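Local structure of phosphoserine aminotransferase (Bacillus alcalophilus, 2BHX) at residues A[70-75]-A[232-237]; A[118-123]-A[133-138]. The protein catalyses the reversible, pyridoxal-phosphate-dependent transamination that turns 3-phosphohydroxypyruvate into phosphoserine on the pathway to L-serine. All blocks are in the same frame, centred on the assembly; numbering follows the deposited sequence.

Contact 1. Residues A[70-75]-A[232-237]; sequences LFLQGG and SDSLYN. With PLP (pyridoxal-5'-phosphate), chain K; PLP (pyridoxal-5'-phosphate), chain C.
Ser234 faces the backbone of Leu70 and Phe71 with its whole short side chain. Ser234 CB lies 3.5 Å from Phe71 O. Chi1 of -60° sets Ser234 OG beside its own backbone N and against the strand, where it accepts a nearly straight hydrogen bond from Phe71 N (3.0 Å, 167°); the same oxygen sits 3.4 Å from Leu70 CA. Without the hydroxyl, as with an alanine here, the buried Phe71 amide would probably lose its acceptor, and with it the direct hydrogen bond between loop and strand. Farther along, a water bridges the two segments, accepting from Gln73 NE2 and donating to Asn237 OD1. The other branch of that amide, Asn237 ND2, gives a straight hydrogen bond of 2.9 Å to phosphate oxygen O2P of PLP (chain K). Thr238 and, from the second subunit, Ala76, Ser77, Thr152 and Gln195 also hold this cofactor, so the active site is built at the dimer interface, which Gln73 OE1 also crosses to Gly74 N of the second subunit. The loop leaves helix 226-231 through a Schellman motif and lies against strand 67-72, outermost of the sheet within this chain, while Phe71 packs on helix 44-61.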
ATOM      1  N   LEU A  70       8.123  11.235  -3.984  1.00 11.62           N
ATOM      2  CA  LEU A  70       8.095   9.958  -3.279  1.00 12.16           C
ATOM      3  C   LEU A  70       6.789   9.239  -3.561  1.00  9.72           C
ATOM      4  O   LEU A  70       5.754   9.874  -3.730  1.00 12.45           O
ATOM      5  CB  LEU A  70       8.243  10.130  -1.770  1.00 11.56           C
ATOM      6  CG  LEU A  70       9.445  10.970  -1.348  1.00 11.64           C
ATOM      7  CD1 LEU A  70       9.415  11.119   0.171  1.00 13.91           C
ATOM      8  CD2 LEU A  70      10.755  10.359  -1.825  1.00 11.99           C
ATOM      9  N   PHE A  71       6.898   7.901  -3.596  1.00 12.53           N
ATOM     10  CA  PHE A  71       5.736   7.029  -3.706  1.00  9.41           C
ATOM     11  C   PHE A  71       5.737   6.140  -2.456  1.00 11.60           C
ATOM     12  O   PHE A  71       6.581   5.247  -2.363  1.00 15.24           O
ATOM     13  CB  PHE A  71       5.765   6.161  -4.951  1.00 13.09           C
ATOM     14  CG  PHE A  71       5.772   6.906  -6.278  1.00 14.97           C
ATOM     15  CD1 PHE A  71       6.549   6.466  -7.341  1.00 14.46           C
ATOM     16  CD2 PHE A  71       4.987   8.043  -6.449  1.00 14.52           C
ATOM     17  CE1 PHE A  71       6.549   7.128  -8.554  1.00 16.55           C
ATOM     18  CE2 PHE A  71       4.980   8.704  -7.666  1.00 11.23           C
ATOM     19  CZ  PHE A  71       5.751   8.252  -8.728  1.00 17.81           C
ATOM     20  N   LEU A  72       4.834   6.401  -1.538  1.00  8.50           N
ATOM     21  CA  LEU A  72       4.873   5.785  -0.214  1.00 10.03           C
ATOM     22  C   LEU A  72       3.615   4.960   0.043  1.00 16.39           C
ATOM     23  O   LEU A  72       2.587   5.270  -0.551  1.00 14.14           O
ATOM     24  CB  LEU A  72       4.970   6.829   0.914  1.00  9.15           C
ATOM     25  CG  LEU A  72       6.229   7.710   0.855  1.00 10.45           C
ATOM     26  CD1 LEU A  72       6.265   8.586   2.098  1.00 16.68           C
ATOM     27  CD2 LEU A  72       7.485   6.862   0.682  1.00 10.59           C
ATOM     28  N   GLN A  73       3.664   3.956   0.922  1.00  9.90           N
ATOM     29  CA  GLN A  73       2.419   3.297   1.306  1.00 10.20           C
ATOM     30  C   GLN A  73       1.829   3.976   2.543  1.00 11.87           C
ATOM     31  O   GLN A  73       2.553   4.730   3.197  1.00 12.85           O
ATOM     32  CB  GLN A  73       2.665   1.823   1.632  1.00  9.68           C
ATOM     33  CG  GLN A  73       3.250   1.042   0.471  1.00 11.87           C
ATOM     34  CD  GLN A  73       3.495  -0.422   0.854  1.00  9.82           C
ATOM     35  OE1 GLN A  73       2.535  -1.096   1.236  1.00 11.17           O
ATOM     36  NE2 GLN A  73       4.734  -0.869   0.727  1.00 13.27           N
ATOM     37  N   GLY A  74       0.578   3.668   2.873  1.00  8.66           N
ATOM     38  CA  GLY A  74       0.062   4.092   4.171  1.00  9.66           C
ATOM     39  C   GLY A  74      -1.040   5.130   4.059  1.00 11.44           C
ATOM     40  O   GLY A  74      -1.720   5.436   5.051  1.00 10.68           O
ATOM     41  N   GLY A  75      -1.221   5.660   2.854  1.00 11.58           N
ATOM     42  CA  GLY A  75      -2.311   6.618   2.683  1.00 11.42           C
ATOM     43  C   GLY A  75      -1.931   7.998   3.209  1.00 12.97           C
ATOM     44  O   GLY A  75      -0.884   8.236   3.811  1.00 10.06           O
ATOM     45  N   SER A 232      16.585   6.270  -1.067  1.00 15.79           N
ATOM     46  CA  SER A 232      16.406   5.018  -1.795  1.00 13.87           C
ATOM     47  C   SER A 232      15.463   5.165  -2.985  1.00 15.82           C
ATOM     48  O   SER A 232      15.065   4.178  -3.614  1.00 12.52           O
ATOM     49  CB  SER A 232      15.890   3.980  -0.787  1.00 20.11           C
ATOM     50  OG  SER A 232      14.604   4.402  -0.339  1.00 31.37           O
ATOM     51  N   ASP A 233      15.098   6.410  -3.308  1.00 14.92           N
ATOM     52  CA  ASP A 233      14.132   6.690  -4.372  1.00 15.41           C
ATOM     53  C   ASP A 233      12.847   5.874  -4.267  1.00 10.84           C
ATOM     54  O   ASP A 233      12.358   5.336  -5.260  1.00 12.48           O
ATOM     55  CB  ASP A 233      14.779   6.433  -5.740  1.00 12.57           C
ATOM     56  CG  ASP A 233      13.953   6.940  -6.908  1.00 17.32           C
ATOM     57  OD1 ASP A 233      13.137   7.881  -6.719  1.00 15.97           O
ATOM     58  OD2 ASP A 233      14.136   6.352  -8.001  1.00 17.19           O
ATOM     59  N   SER A 234      12.281   5.788  -3.073  1.00 12.94           N
ATOM     60  CA  SER A 234      11.057   5.062  -2.769  1.00  7.85           C
ATOM     61  C   SER A 234      11.168   3.573  -3.075  1.00  9.31           C
ATOM     62  O   SER A 234      10.153   2.957  -3.369  1.00 11.94           O
ATOM     63  CB  SER A 234       9.893   5.649  -3.561  1.00 13.36           C
ATOM     64  OG  SER A 234       9.748   7.014  -3.194  1.00 13.82           O
ATOM     65  N   LEU A 235      12.389   3.060  -2.989  1.00 12.93           N
ATOM     66  CA  LEU A 235      12.607   1.629  -3.204  1.00 12.79           C
ATOM     67  C   LEU A 235      13.281   1.018  -1.986  1.00 15.59           C
ATOM     68  O   LEU A 235      13.967  -0.011  -2.056  1.00 17.05           O
ATOM     69  CB  LEU A 235      13.421   1.449  -4.497  1.00  9.71           C
ATOM     70  CG  LEU A 235      12.687   1.928  -5.759  1.00 17.06           C
ATOM     71  CD1 LEU A 235      13.633   2.021  -6.950  1.00 18.40           C
ATOM     72  CD2 LEU A 235      11.513   1.006  -6.056  1.00 16.83           C
ATOM     73  N   TYR A 236      13.095   1.630  -0.811  1.00 11.99           N
ATOM     74  CA  TYR A 236      13.745   1.114   0.386  1.00 11.98           C
ATOM     75  C   TYR A 236      13.263  -0.305   0.669  1.00 13.51           C
ATOM     76  O   TYR A 236      14.043  -1.244   0.854  1.00 16.43           O
ATOM     77  CB  TYR A 236      13.435   1.968   1.619  1.00 12.32           C
ATOM     78  CG  TYR A 236      13.995   1.313   2.867  1.00 17.99           C
ATOM     79  CD1 TYR A 236      15.371   1.247   3.055  1.00 19.48           C
ATOM     80  CD2 TYR A 236      13.132   0.776   3.820  1.00 15.03           C
ATOM     81  CE1 TYR A 236      15.896   0.648   4.195  1.00 17.32           C
ATOM     82  CE2 TYR A 236      13.656   0.178   4.949  1.00 11.98           C
ATOM     83  CZ  TYR A 236      15.017   0.123   5.121  1.00 17.67           C
ATOM     84  OH  TYR A 236      15.529  -0.475   6.256  1.00 19.71           O
ATOM     85  N   ASN A 237      11.937  -0.420   0.687  1.00 11.95           N
ATOM     86  CA  ASN A 237      11.401  -1.791   0.782  1.00  9.62           C
ATOM     87  C   ASN A 237      10.511  -1.975  -0.434  1.00 15.19           C
ATOM     88  O   ASN A 237      10.563  -1.171  -1.374  1.00 11.65           O
ATOM     89  CB  ASN A 237      10.674  -2.067   2.083  1.00 10.64           C
ATOM     90  CG  ASN A 237       9.332  -1.376   2.175  1.00 14.97           C
ATOM     91  OD1 ASN A 237       9.176  -0.264   1.655  1.00 14.90           O
ATOM     92  ND2 ASN A 237       8.372  -2.016   2.828  1.00 11.20           N
TER
HETATM   93  N1  PLP K1361      10.968 -10.051   5.843  1.00 11.36           N
HETATM   94  C2  PLP K1361      11.090 -11.167   5.075  1.00 12.13           C
HETATM   95  C2A PLP K1361      11.330 -12.510   5.774  1.00 13.39           C
HETATM   96  C3  PLP K1361      10.983 -11.094   3.707  1.00 14.55           C
HETATM   97  O3  PLP K1361      11.216 -12.219   2.943  1.00 14.75           O
HETATM   98  C4  PLP K1361      10.728  -9.885   3.101  1.00 10.97           C
HETATM   99  C4A PLP K1361      10.451  -9.788   1.582  1.00 13.79           C
HETATM  100  C5  PLP K1361      10.644  -8.746   3.872  1.00 13.86           C
HETATM  101  C6  PLP K1361      10.721  -8.840   5.234  1.00 13.55           C
HETATM  102  C5A PLP K1361      10.481  -7.377   3.199  1.00 12.77           C
HETATM  103  O4P PLP K1361       9.127  -7.070   2.954  1.00 13.88           O
HETATM  104  P   PLP K1361       8.643  -5.618   2.445  1.00 12.10           P
HETATM  105  O1P PLP K1361       9.520  -5.344   1.297  1.00 10.83           O
HETATM  106  O2P PLP K1361       8.889  -4.760   3.628  1.00 11.44           O
HETATM  107  O3P PLP K1361       7.221  -5.813   2.125  1.00 10.12           O
HETATM  108  N1  PLP C1361      -6.996  13.682   3.405  1.00  9.70           N
HETATM  109  C2  PLP C1361      -7.911  14.054   2.471  1.00 10.95           C
HETATM  110  C2A PLP C1361      -8.143  15.533   2.138  1.00 13.38           C
HETATM  111  C3  PLP C1361      -8.684  13.105   1.870  1.00 13.25           C
HETATM  112  O3  PLP C1361      -9.619  13.538   0.977  1.00 12.55           O
HETATM  113  C4  PLP C1361      -8.529  11.785   2.235  1.00 17.36           C
HETATM  114  C4A PLP C1361      -9.197  10.664   1.396  1.00 16.21           C
HETATM  115  C5  PLP C1361      -7.650  11.425   3.222  1.00 13.21           C
HETATM  116  C6  PLP C1361      -6.855  12.376   3.802  1.00  9.51           C
HETATM  117  C5A PLP C1361      -7.491   9.955   3.659  1.00  9.49           C
HETATM  118  O4P PLP C1361      -6.580   9.275   2.810  1.00 13.93           O
HETATM  119  P   PLP C1361      -6.208   7.748   3.139  1.00 12.97           P
HETATM  120  O1P PLP C1361      -7.513   7.077   3.231  1.00 10.08           O
HETATM  121  O2P PLP C1361      -5.478   7.845   4.427  1.00 10.97           O
HETATM  122  O3P PLP C1361      -5.366   7.322   2.007  1.00 13.35           O
HETATM  123  O   HOH W   1       6.843   1.130   0.545  1.00 20.47           O

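Contact 2. Residues A[118-123]-A[133-138]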
ATOM      1  N   ILE A 118      -3.485  26.526  16.091  1.00 21.51           N
ATOM      2  CA  ILE A 118      -4.483  26.665  15.020  1.00 18.03           C
ATOM      3  C   ILE A 118      -4.341  28.070  14.454  1.00 24.69           C
ATOM      4  O   ILE A 118      -4.639  29.092  15.061  1.00 22.40           O
ATOM      5  CB  ILE A 118      -5.882  26.327  15.534  1.00 19.63           C
ATOM      6  CG1 ILE A 118      -6.097  24.809  15.678  1.00 24.86           C
ATOM      7  CG2 ILE A 118      -7.018  26.854  14.674  1.00 19.97           C
ATOM      8  CD1 ILE A 118      -7.248  24.458  16.585  1.00 24.47           C
ATOM      9  N   ALA A 119      -3.827  28.178  13.240  1.00 20.54           N
ATOM     10  CA  ALA A 119      -3.571  29.460  12.611  1.00 21.21           C
ATOM     11  C   ALA A 119      -4.857  30.208  12.277  1.00 25.64           C
ATOM     12  O   ALA A 119      -4.908  31.426  12.391  1.00 22.34           O
ATOM     13  CB  ALA A 119      -2.759  29.272  11.338  1.00 16.32           C
ATOM     14  N   ALA A 120      -5.871  29.496  11.850  1.00 20.70           N
ATOM     15  CA  ALA A 120      -7.173  30.011  11.460  1.00 20.09           C
ATOM     16  C   ALA A 120      -8.112  28.820  11.336  1.00 21.88           C
ATOM     17  O   ALA A 120      -7.635  27.698  11.126  1.00 22.29           O
ATOM     18  CB  ALA A 120      -7.085  30.772  10.147  1.00 14.71           C
ATOM     19  N   SER A 121      -9.401  28.996  11.459  1.00 14.12           N
ATOM     20  CA  SER A 121     -10.347  27.913  11.427  1.00 14.44           C
ATOM     21  C   SER A 121     -11.704  28.473  11.022  1.00 26.72           C
ATOM     22  O   SER A 121     -12.045  29.583  11.442  1.00 30.68           O
ATOM     23  CB  SER A 121     -10.455  27.210  12.773  1.00  8.97           C
ATOM     24  OG  SER A 121     -11.548  26.306  12.808  1.00 18.52           O
ATOM     25  N   THR A 122     -12.421  27.690  10.226  1.00 16.33           N
ATOM     26  CA  THR A 122     -13.805  28.040   9.918  1.00 14.92           C
ATOM     27  C   THR A 122     -14.686  27.004  10.595  1.00 14.26           C
ATOM     28  O   THR A 122     -15.839  26.760  10.252  1.00 17.49           O
ATOM     29  CB  THR A 122     -14.068  28.174   8.410  1.00 18.40           C
ATOM     30  OG1 THR A 122     -13.370  27.179   7.652  1.00 19.88           O
ATOM     31  CG2 THR A 122     -13.512  29.481   7.829  1.00 20.15           C
ATOM     32  N   LYS A 123     -14.166  26.312  11.621  1.00 13.90           N
ATOM     33  CA  LYS A 123     -14.995  25.273  12.227  1.00 15.59           C
ATOM     34  C   LYS A 123     -16.274  25.808  12.860  1.00 23.17           C
ATOM     35  O   LYS A 123     -17.291  25.104  12.947  1.00 31.44           O
ATOM     36  CB  LYS A 123     -14.179  24.532  13.291  1.00 18.53           C
ATOM     37  CG  LYS A 123     -14.860  23.412  14.065  1.00 16.24           C
ATOM     38  CD  LYS A 123     -13.867  22.932  15.121  1.00 16.26           C
ATOM     39  CE  LYS A 123     -14.405  21.827  15.995  1.00 24.91           C
ATOM     40  NZ  LYS A 123     -15.051  20.756  15.184  1.00 47.09           N
ATOM     41  N   PHE A 133      -6.448  34.823   4.342  1.00 19.07           N
ATOM     42  CA  PHE A 133      -5.064  34.561   4.752  1.00 25.53           C
ATOM     43  C   PHE A 133      -4.610  35.601   5.775  1.00 35.50           C
ATOM     44  O   PHE A 133      -3.740  35.381   6.616  1.00 30.34           O
ATOM     45  CB  PHE A 133      -4.116  34.530   3.559  1.00 26.32           C
ATOM     46  CG  PHE A 133      -4.416  33.523   2.458  1.00 25.96           C
ATOM     47  CD1 PHE A 133      -3.871  33.705   1.198  1.00 19.95           C
ATOM     48  CD2 PHE A 133      -5.219  32.415   2.689  1.00 28.96           C
ATOM     49  CE1 PHE A 133      -4.116  32.794   0.170  1.00 20.84           C
ATOM     50  CE2 PHE A 133      -5.494  31.516   1.672  1.00 26.46           C
ATOM     51  CZ  PHE A 133      -4.942  31.716   0.417  1.00 21.50           C
ATOM     52  N   SER A 134      -5.218  36.783   5.724  1.00 28.44           N
ATOM     53  CA  SER A 134      -4.904  37.806   6.719  1.00 31.13           C
ATOM     54  C   SER A 134      -5.296  37.361   8.110  1.00 28.88           C
ATOM     55  O   SER A 134      -4.878  37.912   9.134  1.00 33.60           O
ATOM     56  CB  SER A 134      -5.648  39.089   6.323  1.00 32.53           C
ATOM     57  OG  SER A 134      -7.041  38.932   6.611  1.00 30.47           O
ATOM     58  N   GLU A 135      -6.144  36.332   8.243  1.00 23.64           N
ATOM     59  CA  GLU A 135      -6.491  35.960   9.610  1.00 27.28           C
ATOM     60  C   GLU A 135      -5.507  34.954  10.211  1.00 24.64           C
ATOM     61  O   GLU A 135      -5.680  34.526  11.358  1.00 25.21           O
ATOM     62  CB  GLU A 135      -7.872  35.335   9.692  1.00 36.46           C
ATOM     63  CG  GLU A 135      -8.803  35.503   8.509  1.00 55.90           C
ATOM     64  CD  GLU A 135     -10.065  34.682   8.764  1.00 67.27           C
ATOM     65  OE1 GLU A 135     -10.040  33.884   9.731  1.00 50.52           O
ATOM     66  OE2 GLU A 135     -11.036  34.853   8.003  1.00 88.30           O
ATOM     67  N   PHE A 136      -4.516  34.566   9.423  1.00 25.90           N
ATOM     68  CA  PHE A 136      -3.624  33.495   9.872  1.00 27.53           C
ATOM     69  C   PHE A 136      -2.743  33.965  11.031  1.00 25.33           C
ATOM     70  O   PHE A 136      -1.937  34.884  10.911  1.00 26.87           O
ATOM     71  CB  PHE A 136      -2.746  32.937   8.749  1.00 20.95           C
ATOM     72  CG  PHE A 136      -3.462  32.074   7.714  1.00 23.38           C
ATOM     73  CD1 PHE A 136      -4.832  31.877   7.747  1.00 22.85           C
ATOM     74  CD2 PHE A 136      -2.722  31.480   6.699  1.00 21.71           C
ATOM     75  CE1 PHE A 136      -5.487  31.111   6.785  1.00 21.55           C
ATOM     76  CE2 PHE A 136      -3.365  30.713   5.734  1.00 18.49           C
ATOM     77  CZ  PHE A 136      -4.735  30.542   5.777  1.00 18.58           C
ATOM     78  N   GLN A 137      -2.895  33.294  12.166  1.00 25.02           N
ATOM     79  CA  GLN A 137      -2.017  33.530  13.314  1.00 21.19           C
ATOM     80  C   GLN A 137      -0.743  32.706  13.153  1.00 29.80           C
ATOM     81  O   GLN A 137      -0.821  31.488  13.365  1.00 23.64           O
ATOM     82  CB  GLN A 137      -2.739  33.164  14.601  1.00 24.92           C
ATOM     83  CG  GLN A 137      -3.605  34.238  15.230  1.00 54.86           C
ATOM     84  CD  GLN A 137      -3.334  34.337  16.727  1.00 79.48           C
ATOM     85  OE1 GLN A 137      -2.752  33.424  17.326  1.00 90.60           O
ATOM     86  NE2 GLN A 137      -3.755  35.449  17.320  1.00102.66           N
ATOM     87  N   LEU A 138       0.374  33.319  12.798  1.00 27.67           N
ATOM     88  CA  LEU A 138       1.649  32.622  12.632  1.00 25.50           C
ATOM     89  C   LEU A 138       2.583  32.795  13.829  1.00 39.05           C
ATOM     90  O   LEU A 138       2.527  33.835  14.492  1.00 29.23           O
ATOM     91  CB  LEU A 138       2.303  33.115  11.338  1.00 18.59           C
ATOM     92  CG  LEU A 138       1.379  32.925  10.121  1.00 30.49           C
ATOM     93  CD1 LEU A 138       2.066  33.387   8.854  1.00 24.59           C
ATOM     94  CD2 LEU A 138       0.923  31.470  10.026  1.00 19.10           C
TER
HETATM   95  O   HOH W   2      -9.949  31.702  12.117  1.00 35.53           O
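A corner in strand 115-121, outermost in the seven-stranded sheet within the chain, is where the connection to strand 142-148 folds back: the chain bends at Ala119, and the loop 133-138 lies against the bend. One backbone bond ties the two, from Gln137 N to Ala119 O, 2.8 Å long and straight at 179°, with the donor tilted 22° from the carbonyl plane. Two CA-H...O contacts accompany it, one from each segment: Phe136 CA to Ala119 O and Ala119 CA to Gln137 O. The main apolar touch is made by a methyl group, as Ala120 CB meets Phe136 CD1 (3.5 Å) and CE1 (3.7 Å), oblique to the ring. Chi1 of -72° puts Phe136 CG anti to the carbonyl carbon, directing the ring to Ala120, and Phe133 CA sits 3.9 Å above one face, over the centre, as the 3-10 turn 133-135 curls across it. Glu135 reaches toward the strand by way of a water, which accepts from Ser121 N (2.8 Å) and can donate to Glu135 OE1. Beyond the bend, Ser121 OG accepts from Lys123 N in an ST turn. Strand 93-98 flanks the contact, pairing with Ala119 and Ala120 through Tyr96 and Leu98 and holding Gln137 O through Asn95, while Leu145 of strand 142-148 packs against Ala119, Phe136 and Leu138.

Both contacts reach the same seven-stranded mixed sheet, but at its two borders: within this chain, strand 67-72 of contact 1 is outermost on one side of the sheet, strand 115-121 of contact 2 on the other. Their centres are 33 Å apart and the nearest atoms about 21 Å, so they do not touch. In sequence, 118-123 and 133-138 both fall between 70-75 and 232-237; contact 2 closes a short local loop, with nine residues between its segments, whereas contact 1 joins parts of the chain 157 residues apart. The roles differ accordingly. Contact 1 helps form the cofactor site shared between subunits, while contact 2 is plain structural packing away from the cofactor and substrate sites, touched by no other protein chain of the dimer.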